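Local coordinates for cytochrome c (Pseudomonas aeruginosa, PDB 6RTE), which oxidises dihydro-heme d1 in the biosynthesis of heme d1, joining a cytochrome c part that carries heme c to an eight-bladed beta-propeller, at residues A125-P130 and A249-L254; A134-R139 and N209-A214; D157-I162 and I171-S176; D189-Y194 and L204-N209; G231-V236 and G300-P305. All coordinates share one frame; numbering follows the deposited sequence.

Contact 1 (A125-P130 and A249-L254)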
# COMPACT_ATOMS: atom_id res chain seq x y z
N ALA A 125 17.97 17.49 -1.31
CA ALA A 125 18.31 17.87 -2.68
C ALA A 125 17.26 17.40 -3.67
O ALA A 125 17.10 18.01 -4.74
CB ALA A 125 19.69 17.31 -3.05
N SER A 126 16.50 16.35 -3.34
CA SER A 126 15.51 15.79 -4.24
C SER A 126 14.16 16.52 -4.21
O SER A 126 13.34 16.29 -5.10
CB SER A 126 15.27 14.31 -3.90
OG SER A 126 14.48 14.18 -2.72
N GLN A 127 13.91 17.38 -3.22
CA GLN A 127 12.61 18.02 -3.11
C GLN A 127 12.34 18.92 -4.31
O GLN A 127 13.20 19.72 -4.71
CB GLN A 127 12.52 18.84 -1.81
CG GLN A 127 11.10 19.33 -1.47
CD GLN A 127 11.10 20.53 -0.52
OE1 GLN A 127 12.13 21.14 -0.29
NE2 GLN A 127 9.92 20.86 0.01
N VAL A 128 11.16 18.79 -4.90
CA VAL A 128 10.66 19.73 -5.90
C VAL A 128 9.28 20.20 -5.47
O VAL A 128 8.57 19.50 -4.73
CB VAL A 128 10.61 19.13 -7.32
CG1 VAL A 128 12.03 18.90 -7.86
CG2 VAL A 128 9.82 17.83 -7.34
N GLN A 129 8.90 21.40 -5.91
CA GLN A 129 7.66 22.03 -5.47
C GLN A 129 7.03 22.78 -6.64
O GLN A 129 7.07 24.01 -6.70
CB GLN A 129 7.92 23.00 -4.31
CG GLN A 129 8.34 22.39 -3.00
CD GLN A 129 8.42 23.44 -1.92
OE1 GLN A 129 7.41 23.92 -1.42
NE2 GLN A 129 9.64 23.84 -1.58
N PRO A 130 6.43 22.05 -7.58
CA PRO A 130 5.90 22.73 -8.77
C PRO A 130 4.74 23.68 -8.49
O PRO A 130 4.60 24.68 -9.21
CB PRO A 130 5.46 21.56 -9.67
CG PRO A 130 5.36 20.39 -8.78
CD PRO A 130 6.36 20.58 -7.69
N ALA A 249 3.91 17.71 6.13
CA ALA A 249 2.84 17.32 5.22
C ALA A 249 2.35 18.44 4.30
O ALA A 249 1.56 18.17 3.40
CB ALA A 249 1.66 16.79 6.02
N ARG A 250 2.78 19.69 4.51
CA ARG A 250 2.36 20.80 3.67
C ARG A 250 3.23 20.99 2.44
O ARG A 250 2.77 21.55 1.44
CB ARG A 250 2.34 22.09 4.49
CG ARG A 250 1.35 22.05 5.64
CD ARG A 250 -0.08 22.16 5.14
NE ARG A 250 -0.43 23.54 4.87
CZ ARG A 250 -0.91 24.38 5.78
NH1 ARG A 250 -1.10 23.98 7.03
NH2 ARG A 250 -1.20 25.63 5.44
N ASP A 251 4.51 20.56 2.49
CA ASP A 251 5.41 20.80 1.37
C ASP A 251 6.41 19.66 1.15
O ASP A 251 7.28 19.81 0.28
CB ASP A 251 6.18 22.14 1.56
CG ASP A 251 6.97 22.21 2.86
OD1 ASP A 251 7.12 21.17 3.56
OD2 ASP A 251 7.43 23.33 3.21
N LEU A 252 6.29 18.57 1.89
CA LEU A 252 7.18 17.40 1.85
C LEU A 252 8.64 17.76 2.14
O LEU A 252 9.55 17.04 1.72
CB LEU A 252 7.07 16.66 0.51
CG LEU A 252 5.67 16.11 0.20
CD1 LEU A 252 5.69 15.29 -1.11
CD2 LEU A 252 5.13 15.29 1.35
N SER A 253 8.87 18.84 2.90
CA SER A 253 10.21 19.17 3.34
C SER A 253 10.65 18.21 4.45
O SER A 253 9.82 17.63 5.17
CB SER A 253 10.28 20.63 3.82
OG SER A 253 9.43 20.87 4.95
N LEU A 254 11.95 17.99 4.54
CA LEU A 254 12.48 17.03 5.51
C LEU A 254 12.47 17.62 6.92
O LEU A 254 12.99 18.71 7.16
CB LEU A 254 13.91 16.63 5.15
CG LEU A 254 14.56 15.69 6.17
CD1 LEU A 254 13.77 14.41 6.32
CD2 LEU A 254 16.00 15.38 5.75
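Gln127 stretches its side chain over the turn 251-253, laying its terminal amide across the backbone there. With CG trans to the backbone N (chi1 -169°) and the chain extended beyond it, NE2 arrives 2.9 Å from Asp251 O. The resulting hydrogen bond is moderately bent, 147° at the hydrogen. The acceptor lies close to the plane of the glutamine amide, but the donor stands well above the carbonyl plane of Asp251, so no carbonyl lone pair is addressed directly. From the same position NE2 also packs 3.8 Å from Ser253 CB.

Gln129 comes from further along the same loop. Its side chain runs beside that of Asp251 in the same direction, with OE1 3.7 Å from Asp251 CB and the amide and carboxylate planes 79° apart; this is packing rather than a polar bond.

The receiving turn connects strands 243-248 and 254-259, the last two of one blade of the beta-propeller, while 125-130 carries the chain out of the end of helix 120-126. Asp251 closes the turn on itself: OD1 accepts from Ser253 N at 3.0 Å, forming an Asx turn, and from Ser253 OG at 2.7 Å. Both donors approach OD1 from the same face of the carboxylate, and the two bonds tie Asp251 to Ser253 while Asp251 O is presented to Gln127. Leu252, at the bend, directs its side chain to Val216, Leu204 and Leu247, and Val128 pairs through its backbone with Glu215, bringing the linker along strand 211-217.

Contact 2 (A134-R139 and N209-A214)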
# COMPACT_ATOMS: atom_id res chain seq x y z
N ALA A 134 0.83 27.46 -0.72
CA ALA A 134 0.68 28.89 -0.43
C ALA A 134 0.25 29.68 -1.65
O ALA A 134 -0.37 30.75 -1.52
CB ALA A 134 1.98 29.46 0.13
N THR A 135 0.56 29.19 -2.85
CA THR A 135 0.25 29.91 -4.08
C THR A 135 -1.06 29.47 -4.72
O THR A 135 -1.43 30.01 -5.76
CB THR A 135 1.37 29.73 -5.12
OG1 THR A 135 1.40 28.36 -5.57
CG2 THR A 135 2.74 30.10 -4.54
N LEU A 136 -1.76 28.51 -4.13
CA LEU A 136 -2.95 27.99 -4.79
C LEU A 136 -4.21 28.39 -4.03
O LEU A 136 -4.22 28.36 -2.79
CB LEU A 136 -2.91 26.46 -4.88
CG LEU A 136 -1.82 25.83 -5.75
CD1 LEU A 136 -1.79 24.34 -5.52
CD2 LEU A 136 -2.04 26.14 -7.23
N PRO A 137 -5.29 28.73 -4.73
CA PRO A 137 -6.57 28.96 -4.04
C PRO A 137 -7.06 27.69 -3.38
O PRO A 137 -6.58 26.58 -3.66
CB PRO A 137 -7.50 29.44 -5.16
CG PRO A 137 -6.88 29.01 -6.44
CD PRO A 137 -5.42 28.75 -6.20
N SER A 138 -7.98 27.85 -2.44
CA SER A 138 -8.43 26.74 -1.60
C SER A 138 -9.86 26.30 -1.94
O SER A 138 -10.58 25.78 -1.09
CB SER A 138 -8.31 27.11 -0.12
OG SER A 138 -6.94 27.05 0.29
N ARG A 139 -10.25 26.47 -3.18
CA ARG A 139 -11.57 26.15 -3.66
C ARG A 139 -11.49 25.01 -4.67
O ARG A 139 -10.61 25.02 -5.52
CB ARG A 139 -12.19 27.39 -4.32
CG ARG A 139 -13.33 27.14 -5.26
CD ARG A 139 -13.76 28.42 -5.96
NE ARG A 139 -15.12 28.30 -6.46
CZ ARG A 139 -16.20 28.81 -5.87
NH1 ARG A 139 -16.10 29.52 -4.76
NH2 ARG A 139 -17.39 28.61 -6.41
N ASN A 209 -7.17 21.64 -6.63
CA ASN A 209 -6.61 22.31 -7.80
C ASN A 209 -6.11 21.34 -8.85
O ASN A 209 -5.65 21.78 -9.91
CB ASN A 209 -5.49 23.25 -7.37
CG ASN A 209 -6.03 24.50 -6.68
OD1 ASN A 209 -6.50 25.42 -7.33
ND2 ASN A 209 -5.97 24.51 -5.35
N LEU A 210 -6.22 20.03 -8.61
CA LEU A 210 -5.79 19.00 -9.54
C LEU A 210 -4.35 19.25 -9.99
O LEU A 210 -4.03 19.28 -11.18
CB LEU A 210 -6.75 18.90 -10.73
CG LEU A 210 -8.21 18.63 -10.30
CD1 LEU A 210 -9.16 18.71 -11.49
CD2 LEU A 210 -8.35 17.28 -9.59
N LYS A 211 -3.47 19.41 -9.01
CA LYS A 211 -2.07 19.73 -9.27
C LYS A 211 -1.16 19.00 -8.31
O LYS A 211 -1.49 18.83 -7.13
CB LYS A 211 -1.83 21.24 -9.15
CG LYS A 211 -2.33 22.05 -10.34
CD LYS A 211 -2.22 23.54 -10.07
CE LYS A 211 -2.73 24.34 -11.26
NZ LYS A 211 -1.99 23.97 -12.49
N VAL A 212 0.00 18.57 -8.82
CA VAL A 212 1.08 18.13 -7.96
C VAL A 212 1.63 19.33 -7.20
O VAL A 212 2.01 20.34 -7.80
CB VAL A 212 2.19 17.44 -8.78
CG1 VAL A 212 3.36 17.07 -7.90
CG2 VAL A 212 1.66 16.21 -9.51
N VAL A 213 1.67 19.22 -5.88
CA VAL A 213 2.18 20.29 -5.01
C VAL A 213 3.68 20.15 -4.81
O VAL A 213 4.44 21.12 -4.96
CB VAL A 213 1.44 20.26 -3.66
CG1 VAL A 213 2.12 21.17 -2.64
CG2 VAL A 213 -0.04 20.63 -3.85
N ALA A 214 4.12 18.95 -4.44
CA ALA A 214 5.52 18.72 -4.13
C ALA A 214 5.83 17.24 -4.30
O ALA A 214 4.93 16.39 -4.28
CB ALA A 214 5.86 19.18 -2.70
O HOH W 1 -8.76 26.49 -6.33
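Leu136 and Asn209 approach to 7.4 Å between their CA atoms, the closest backbone pairing of a loop that runs past the start of a strand without forming a sheet with it. The loop 134-139 precedes the first strand of the propeller; 209-214 runs from the turn at Asn209 and Leu210 into strand 211-217, the last strand of its blade. Two irregularities mark that strand: Leu210 and Lys211 face Asp206 in a G1 beta bulge, and Val213 and Ala214 face Leu204 in a classic bulge.

Asn209 carries the polar part of the contact. Its CG lies opposite the carbonyl carbon (chi1 -73°), and this turns the amide to the loop. ND2 donates to Pro137 O at 2.7 Å in a nearly straight bond, 164° at the hydrogen. The oxygen sits in the plane of the asparagine amide, while the donor is tilted 22° from the carbonyl plane of the proline.

Leu136 and Asn209 pass alongside one another, head to tail, which places Leu136 CB 3.7 Å from Asn209 ND2. Beyond CB the leucine forks: CD2 meets the aliphatic stem of Lys211 at its CD, 3.9 Å away, and CD1 reaches towards Val213 CG2 at 4.4 Å. Leu133 also packs on Val213. Further along the loop, Ser138 OG is hydrogen-bonded to Arg191 NH1.

The other end of the asparagine amide faces the proline ring, with Asn209 OD1 3.7 Å from Pro137 CD. That same OD1 accepts at 2.7 Å from a water which donates its second hydrogen to Arg139 O.

Contact 3 (D157-I162 and I171-S176)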
# COMPACT_ATOMS: atom_id res chain seq x y z
N ASP A 157 0.07 1.23 -16.38
CA ASP A 157 0.83 2.29 -17.05
C ASP A 157 1.20 3.41 -16.09
O ASP A 157 1.60 4.49 -16.53
CB ASP A 157 0.05 2.83 -18.25
CG ASP A 157 -1.42 3.10 -17.95
OD1 ASP A 157 -1.82 3.10 -16.76
OD2 ASP A 157 -2.19 3.31 -18.92
N HIS A 158 1.09 3.17 -14.79
CA HIS A 158 1.55 4.09 -13.76
C HIS A 158 0.96 5.48 -13.95
O HIS A 158 1.65 6.49 -14.12
CB HIS A 158 3.08 4.10 -13.73
CG HIS A 158 3.65 2.72 -13.65
ND1 HIS A 158 3.57 1.96 -12.50
CD2 HIS A 158 4.23 1.93 -14.59
CE1 HIS A 158 4.12 0.77 -12.73
NE2 HIS A 158 4.52 0.73 -13.98
N HIS A 159 -0.37 5.50 -13.94
CA HIS A 159 -1.15 6.72 -13.90
C HIS A 159 -2.09 6.66 -12.70
O HIS A 159 -2.29 5.61 -12.08
CB HIS A 159 -1.96 6.90 -15.20
CG HIS A 159 -1.16 7.47 -16.32
ND1 HIS A 159 -0.21 6.74 -17.00
CD2 HIS A 159 -1.15 8.71 -16.88
CE1 HIS A 159 0.34 7.50 -17.94
NE2 HIS A 159 -0.22 8.70 -17.88
N VAL A 160 -2.66 7.83 -12.38
CA VAL A 160 -3.70 7.96 -11.37
C VAL A 160 -4.85 8.71 -12.02
O VAL A 160 -4.62 9.72 -12.69
CB VAL A 160 -3.20 8.69 -10.12
CG1 VAL A 160 -4.39 9.06 -9.19
CG2 VAL A 160 -2.16 7.87 -9.38
N THR A 161 -6.07 8.22 -11.83
CA THR A 161 -7.27 8.89 -12.27
C THR A 161 -8.04 9.38 -11.06
O THR A 161 -8.18 8.65 -10.07
CB THR A 161 -8.15 7.97 -13.12
OG1 THR A 161 -7.58 7.86 -14.42
CG2 THR A 161 -9.59 8.50 -13.23
N ILE A 162 -8.48 10.63 -11.11
CA ILE A 162 -9.38 11.20 -10.10
C ILE A 162 -10.78 11.06 -10.65
O ILE A 162 -11.08 11.56 -11.75
CB ILE A 162 -9.03 12.66 -9.79
CG1 ILE A 162 -7.56 12.81 -9.45
CG2 ILE A 162 -9.89 13.17 -8.63
CD1 ILE A 162 -7.11 12.00 -8.26
N ILE A 171 -12.27 13.28 -13.72
CA ILE A 171 -12.06 14.71 -13.77
C ILE A 171 -10.59 15.07 -13.94
O ILE A 171 -10.27 16.24 -14.20
CB ILE A 171 -12.64 15.43 -12.53
CG1 ILE A 171 -11.94 15.01 -11.25
CG2 ILE A 171 -14.14 15.15 -12.42
CD1 ILE A 171 -12.35 15.84 -10.04
N ALA A 172 -9.69 14.10 -13.82
CA ALA A 172 -8.27 14.32 -14.03
C ALA A 172 -7.58 12.96 -14.16
O ALA A 172 -8.02 11.97 -13.56
CB ALA A 172 -7.64 15.12 -12.88
N ARG A 173 -6.50 12.94 -14.92
CA ARG A 173 -5.63 11.78 -15.01
C ARG A 173 -4.20 12.29 -15.14
O ARG A 173 -3.96 13.25 -15.87
CB ARG A 173 -6.01 10.89 -16.20
CG ARG A 173 -5.29 9.56 -16.25
CD ARG A 173 -5.73 8.73 -17.46
NE ARG A 173 -5.17 7.38 -17.41
CZ ARG A 173 -4.16 6.94 -18.15
NH1 ARG A 173 -3.57 7.73 -19.05
NH2 ARG A 173 -3.74 5.69 -18.00
N PHE A 174 -3.27 11.71 -14.39
CA PHE A 174 -1.89 12.17 -14.44
C PHE A 174 -0.95 10.98 -14.28
O PHE A 174 -1.30 9.98 -13.64
CB PHE A 174 -1.60 13.24 -13.36
CG PHE A 174 -1.92 12.81 -11.94
CD1 PHE A 174 -3.21 12.91 -11.44
CD2 PHE A 174 -0.93 12.35 -11.10
CE1 PHE A 174 -3.51 12.54 -10.13
CE2 PHE A 174 -1.21 11.98 -9.80
CZ PHE A 174 -2.51 12.08 -9.31
N PRO A 175 0.23 11.05 -14.89
CA PRO A 175 1.22 9.98 -14.69
C PRO A 175 1.84 10.09 -13.31
O PRO A 175 2.11 11.19 -12.82
CB PRO A 175 2.26 10.23 -15.79
CG PRO A 175 2.19 11.72 -16.00
CD PRO A 175 0.73 12.09 -15.81
N SER A 176 2.02 8.94 -12.67
CA SER A 176 2.56 8.90 -11.32
C SER A 176 4.03 8.48 -11.36
O SER A 176 4.59 8.17 -12.41
CB SER A 176 1.76 7.95 -10.44
OG SER A 176 1.94 6.60 -10.85
O HOH W 2 -1.83 5.87 -20.77
O HOH W 3 3.86 7.38 -15.40
O HOH W 4 0.16 4.55 -10.73
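Val160 and Phe174 exchange both of their backbone hydrogen bonds, with Val160 N 2.8 Å from Phe174 O. They are one of two hydrogen-bonded antiparallel pairs; Ile162 with Ala172 is the other, and Thr161 with Arg173 forms a non-hydrogen-bonded pair between them. Ser176 N to His158 O extends the ladder at one end. At the other, Ile171 and Ala172 both face Ile162 in a classic beta bulge.

The strand axes run at 165°, as in a hairpin. Strands 159-164 and 169-175 belong to the propeller blade that C-terminal strand 491-496 completes beside 150-154, a Velcro closure of the ring. At the hairpin's open end, the side chain of His158 comes within about 4 Å of heme c.

Ionic and stacking contacts fall on the Thr161 and Arg173 face. The extended arginine lays its guanidinium flat on the His159 ring, centres 3.9 Å apart and planes at 4°. Arg173 NH2 reaches Asp157 OD2 at 3.0 Å in a salt bridge from above the carboxylate plane, a bent bond with 132° at the hydrogen, while Arg173 NE and Thr161 OG1 share Glu154. His159 ND1 donates to Asp157 O at 2.9 Å, which fixes the ring's rotation.

Two CH-pi contacts are also made. Pro175 CA sits 3.7 Å from the His159 ring centre, over the face away from the arginine. On the Val160 side, Val160 CB lies 3.9 Å from the centre of the Phe174 ring, whose edge meets Ile162 CD1.

Contact 4 (D189-Y194 and L204-N209)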
# COMPACT_ATOMS: atom_id res chain seq x y z
N ASP A 189 -8.99 16.59 6.12
CA ASP A 189 -10.13 17.17 5.42
C ASP A 189 -10.32 16.58 4.02
O ASP A 189 -11.27 16.97 3.33
CB ASP A 189 -9.97 18.69 5.31
CG ASP A 189 -8.74 19.11 4.50
OD1 ASP A 189 -8.01 18.22 3.98
OD2 ASP A 189 -8.50 20.32 4.38
N GLY A 190 -9.45 15.68 3.59
CA GLY A 190 -9.62 15.02 2.32
C GLY A 190 -9.18 15.81 1.11
O GLY A 190 -9.39 15.35 -0.01
N ARG A 191 -8.60 16.99 1.30
CA ARG A 191 -8.19 17.81 0.16
C ARG A 191 -6.89 17.31 -0.47
O ARG A 191 -6.72 17.39 -1.70
CB ARG A 191 -8.02 19.26 0.59
CG ARG A 191 -7.36 20.10 -0.50
CD ARG A 191 -7.20 21.55 -0.11
NE ARG A 191 -6.35 22.26 -1.07
CZ ARG A 191 -5.95 23.51 -0.94
NH1 ARG A 191 -6.34 24.23 0.12
NH2 ARG A 191 -5.18 24.05 -1.87
N LEU A 192 -5.95 16.83 0.35
CA LEU A 192 -4.63 16.44 -0.12
C LEU A 192 -4.48 14.92 -0.10
O LEU A 192 -5.01 14.23 0.78
CB LEU A 192 -3.54 17.09 0.72
CG LEU A 192 -3.59 18.61 0.86
CD1 LEU A 192 -2.56 19.07 1.89
CD2 LEU A 192 -3.38 19.32 -0.47
N VAL A 193 -3.72 14.39 -1.06
CA VAL A 193 -3.47 12.95 -1.15
C VAL A 193 -1.97 12.73 -1.31
O VAL A 193 -1.28 13.48 -2.02
CB VAL A 193 -4.30 12.29 -2.27
CG1 VAL A 193 -4.08 12.96 -3.59
CG2 VAL A 193 -3.99 10.79 -2.37
N TYR A 194 -1.47 11.72 -0.61
CA TYR A 194 -0.04 11.43 -0.50
C TYR A 194 0.22 10.04 -1.05
O TYR A 194 -0.42 9.08 -0.63
CB TYR A 194 0.42 11.52 0.97
CG TYR A 194 0.17 12.86 1.62
CD1 TYR A 194 -1.11 13.23 2.06
CD2 TYR A 194 1.19 13.78 1.78
CE1 TYR A 194 -1.34 14.47 2.64
CE2 TYR A 194 0.97 15.03 2.36
CZ TYR A 194 -0.30 15.37 2.78
OH TYR A 194 -0.51 16.62 3.36
N LEU A 204 2.84 14.70 -3.23
CA LEU A 204 1.71 15.40 -2.64
C LEU A 204 0.87 16.00 -3.75
O LEU A 204 1.38 16.77 -4.58
CB LEU A 204 2.19 16.49 -1.68
CG LEU A 204 1.14 17.44 -1.10
CD1 LEU A 204 -0.01 16.69 -0.44
CD2 LEU A 204 1.82 18.40 -0.12
N TYR A 205 -0.42 15.67 -3.77
CA TYR A 205 -1.34 16.09 -4.82
C TYR A 205 -2.51 16.83 -4.20
O TYR A 205 -3.11 16.34 -3.24
CB TYR A 205 -1.83 14.88 -5.62
CG TYR A 205 -2.64 15.21 -6.85
CD1 TYR A 205 -2.00 15.50 -8.05
CD2 TYR A 205 -4.02 15.21 -6.83
CE1 TYR A 205 -2.73 15.79 -9.20
CE2 TYR A 205 -4.76 15.50 -7.97
CZ TYR A 205 -4.10 15.78 -9.15
OH TYR A 205 -4.81 16.06 -10.27
N ASP A 206 -2.84 17.99 -4.75
CA ASP A 206 -3.93 18.83 -4.27
C ASP A 206 -5.17 18.52 -5.10
O ASP A 206 -5.26 18.90 -6.27
CB ASP A 206 -3.55 20.31 -4.39
CG ASP A 206 -4.68 21.24 -3.96
OD1 ASP A 206 -5.74 20.76 -3.49
OD2 ASP A 206 -4.50 22.46 -4.11
N LEU A 207 -6.14 17.82 -4.50
CA LEU A 207 -7.33 17.43 -5.24
C LEU A 207 -8.16 18.63 -5.66
O LEU A 207 -8.79 18.61 -6.72
CB LEU A 207 -8.18 16.46 -4.41
CG LEU A 207 -7.62 15.05 -4.22
CD1 LEU A 207 -8.35 14.32 -3.10
CD2 LEU A 207 -7.69 14.27 -5.53
N TYR A 208 -8.17 19.70 -4.85
CA TYR A 208 -8.99 20.85 -5.20
C TYR A 208 -8.48 21.54 -6.47
O TYR A 208 -9.27 22.00 -7.29
CB TYR A 208 -9.03 21.88 -4.07
CG TYR A 208 -9.84 21.48 -2.87
CD1 TYR A 208 -10.39 20.21 -2.76
CD2 TYR A 208 -10.05 22.37 -1.82
CE1 TYR A 208 -11.12 19.83 -1.65
CE2 TYR A 208 -10.78 22.01 -0.71
CZ TYR A 208 -11.31 20.74 -0.63
OH TYR A 208 -12.04 20.36 0.47
N ASN A 209 -7.17 21.64 -6.63
CA ASN A 209 -6.61 22.31 -7.80
C ASN A 209 -6.11 21.34 -8.85
O ASN A 209 -5.65 21.78 -9.91
CB ASN A 209 -5.49 23.25 -7.37
CG ASN A 209 -6.03 24.50 -6.68
OD1 ASN A 209 -6.50 25.42 -7.33
ND2 ASN A 209 -5.97 24.51 -5.35
O HOH W 5 -12.19 17.50 0.87
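The beta hairpin of strands 192-197 and 201-206, the middle of a propeller blade, is fastened at its open end by Arg191 and Asp206. The extended arginine grips the carboxylate side-on: NE is 2.9 Å from Asp206 OD1 and NH2 is 2.8 Å from Asp206 OD2, both bonds nearly straight (173° and 177°). Each arrives from above the carboxylate plane. From its opposite face, Tyr208 N bonds to OD1, closing an Asx turn, and Asn209 ND2, which also serves Pro137 O, bonds to OD2, so four donors hold the buried group and would probably favour its charged form.

On its way to the acid, Arg191 crosses Tyr208. Its CG lies 3.6 Å from the centre of the tyrosine ring, directly above it, and the guanidinium is almost parallel to that ring.

Backbone bonds pair Val193 with Tyr205 in both directions, and Leu207 N adds one to Arg191 O. Next to them, Val193 CG1 packs 3.6 Å from Tyr205 CB. On the other sheet face Leu204 CD1 rests over the Tyr194 ring, 3.4 Å from Tyr194 CE2, while Tyr194 OH bonds to Ala249 O. The paired strands are B and C of a four-stranded antiparallel propeller blade.

Contact 5 (G231-V236 and G300-P305)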
# COMPACT_ATOMS: atom_id res chain seq x y z
N GLY A 231 -2.90 16.29 10.45
CA GLY A 231 -2.51 16.76 9.15
C GLY A 231 -1.12 17.36 9.05
O GLY A 231 -0.76 17.84 7.97
N ARG A 232 -0.33 17.35 10.12
CA ARG A 232 0.94 18.06 10.10
C ARG A 232 2.10 17.24 9.50
O ARG A 232 3.00 17.84 8.90
CB ARG A 232 1.34 18.48 11.52
CG ARG A 232 0.42 19.51 12.16
CD ARG A 232 0.83 19.82 13.59
NE ARG A 232 2.09 20.57 13.67
CZ ARG A 232 2.76 20.77 14.80
NH1 ARG A 232 2.31 20.27 15.94
NH2 ARG A 232 3.89 21.47 14.79
N TRP A 233 2.08 15.92 9.65
CA TRP A 233 3.26 15.10 9.42
C TRP A 233 2.99 13.95 8.46
O TRP A 233 1.93 13.32 8.52
CB TRP A 233 3.78 14.50 10.75
CG TRP A 233 3.84 15.47 11.89
CD1 TRP A 233 3.08 15.46 13.02
CD2 TRP A 233 4.69 16.61 12.00
NE1 TRP A 233 3.42 16.52 13.83
CE2 TRP A 233 4.41 17.24 13.22
CE3 TRP A 233 5.68 17.15 11.17
CZ2 TRP A 233 5.06 18.39 13.63
CZ3 TRP A 233 6.33 18.29 11.58
CH2 TRP A 233 6.01 18.90 12.80
N VAL A 234 3.97 13.68 7.60
CA VAL A 234 4.06 12.44 6.84
C VAL A 234 5.22 11.62 7.40
O VAL A 234 6.35 12.12 7.50
CB VAL A 234 4.26 12.71 5.34
CG1 VAL A 234 4.43 11.41 4.58
CG2 VAL A 234 3.11 13.53 4.77
N LEU A 235 4.95 10.37 7.74
CA LEU A 235 5.98 9.44 8.19
C LEU A 235 6.13 8.34 7.13
O LEU A 235 5.15 7.66 6.80
CB LEU A 235 5.65 8.84 9.56
CG LEU A 235 6.79 8.01 10.16
CD1 LEU A 235 7.95 8.92 10.52
CD2 LEU A 235 6.32 7.20 11.38
N VAL A 236 7.34 8.18 6.62
CA VAL A 236 7.63 7.23 5.54
C VAL A 236 8.43 6.07 6.12
O VAL A 236 9.46 6.28 6.78
CB VAL A 236 8.43 7.88 4.39
CG1 VAL A 236 8.60 6.91 3.25
CG2 VAL A 236 7.77 9.17 3.92
N GLY A 300 4.11 17.54 19.34
CA GLY A 300 4.98 18.07 18.32
C GLY A 300 5.60 16.98 17.47
O GLY A 300 5.20 15.81 17.52
N LYS A 301 6.59 17.38 16.66
CA LYS A 301 7.14 16.50 15.64
C LYS A 301 7.51 15.15 16.27
O LYS A 301 8.22 15.13 17.30
CB LYS A 301 8.35 17.14 14.96
CG LYS A 301 9.39 17.69 15.91
CD LYS A 301 10.57 18.27 15.15
CE LYS A 301 11.61 18.84 16.10
NZ LYS A 301 12.77 19.40 15.36
N PRO A 302 7.00 14.04 15.75
CA PRO A 302 7.21 12.75 16.42
C PRO A 302 8.58 12.15 16.07
O PRO A 302 8.71 11.41 15.09
CB PRO A 302 6.06 11.88 15.89
CG PRO A 302 5.75 12.46 14.53
CD PRO A 302 6.03 13.95 14.64
N VAL A 303 9.59 12.49 16.85
CA VAL A 303 10.96 12.11 16.53
C VAL A 303 11.56 11.16 17.56
O VAL A 303 12.71 10.75 17.39
CB VAL A 303 11.86 13.36 16.37
CG1 VAL A 303 11.45 14.16 15.12
CG2 VAL A 303 11.80 14.24 17.60
N ALA A 304 10.82 10.77 18.59
CA ALA A 304 11.35 9.89 19.63
C ALA A 304 10.41 8.71 19.84
O ALA A 304 9.28 8.90 20.34
CB ALA A 304 11.55 10.66 20.93
N PRO A 305 10.82 7.48 19.50
CA PRO A 305 9.91 6.35 19.65
C PRO A 305 9.77 5.87 21.09
O PRO A 305 10.73 5.86 21.87
CB PRO A 305 10.56 5.26 18.79
CG PRO A 305 11.99 5.55 18.85
CD PRO A 305 12.10 7.08 18.90
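Trp233 lays one face of its indole against Lys301 and Pro302, joining two consecutive blades of the beta-propeller. The tryptophan is on strand 233-238 of one blade; the loop 300-305 connects strands 291-296 and 306-309 of the next, and Pro302 is the centre of an inverse gamma turn in it.

From CA, the bond to CB heads for the loop. CG is trans to the carbonyl carbon (chi1 -45°), and the indole then presents its face to the loop. At the near end, Trp233 CD1 lies 3.7 Å from Pro302 CD. Pro302 CD is 3.6 Å from the centre of the five-membered ring of Trp233 and just 8° off its normal, a CH-pi contact centred on that ring, nearly as close to CG and NE1 as to CD1. Further out, the partner changes to the lysine backbone: Trp233 CZ2 is 3.5 Å from Lys301 CA, which sits 29° off the normal of the six-membered ring, displaced towards its rim. At the tip, Trp233 CH2 meets Lys301 CB at 3.6 Å, while the rest of the lysine, extended beyond CG, does not follow the indole.

The opposite indole face is backed by Arg232 CB. Phe282, Leu246 and Val255 also touch Trp233. The arginine chain, bent at chi3, curls back until CZ2 of Trp233 lies over its guanidinium, and Arg232 NH1 ends 4.2 Å from Gly300 CA.

Overall arrangement
From the N terminus, residues 125-130 open contact 1, which closes at 249-254, a span that takes in one complete blade and most of those on either side of it. Within that span lies contact 2, begun by the linker 134-139 and closed at 209-214; it in turn encloses the hairpin contacts 3 and 4, which follow one another. Contact 5 starts at 231-236, before contact 1 has closed, and ends at 300-305, so these two cross. Contacts 2 and 4 share Asn209 and one sheet. Phe174 stacked on Tyr205 joins contacts 3 and 4 across a blade boundary; Tyr194 to Ala249 links contact 4 to contact 1, and Ala249 pairs with Arg232 of contact 5.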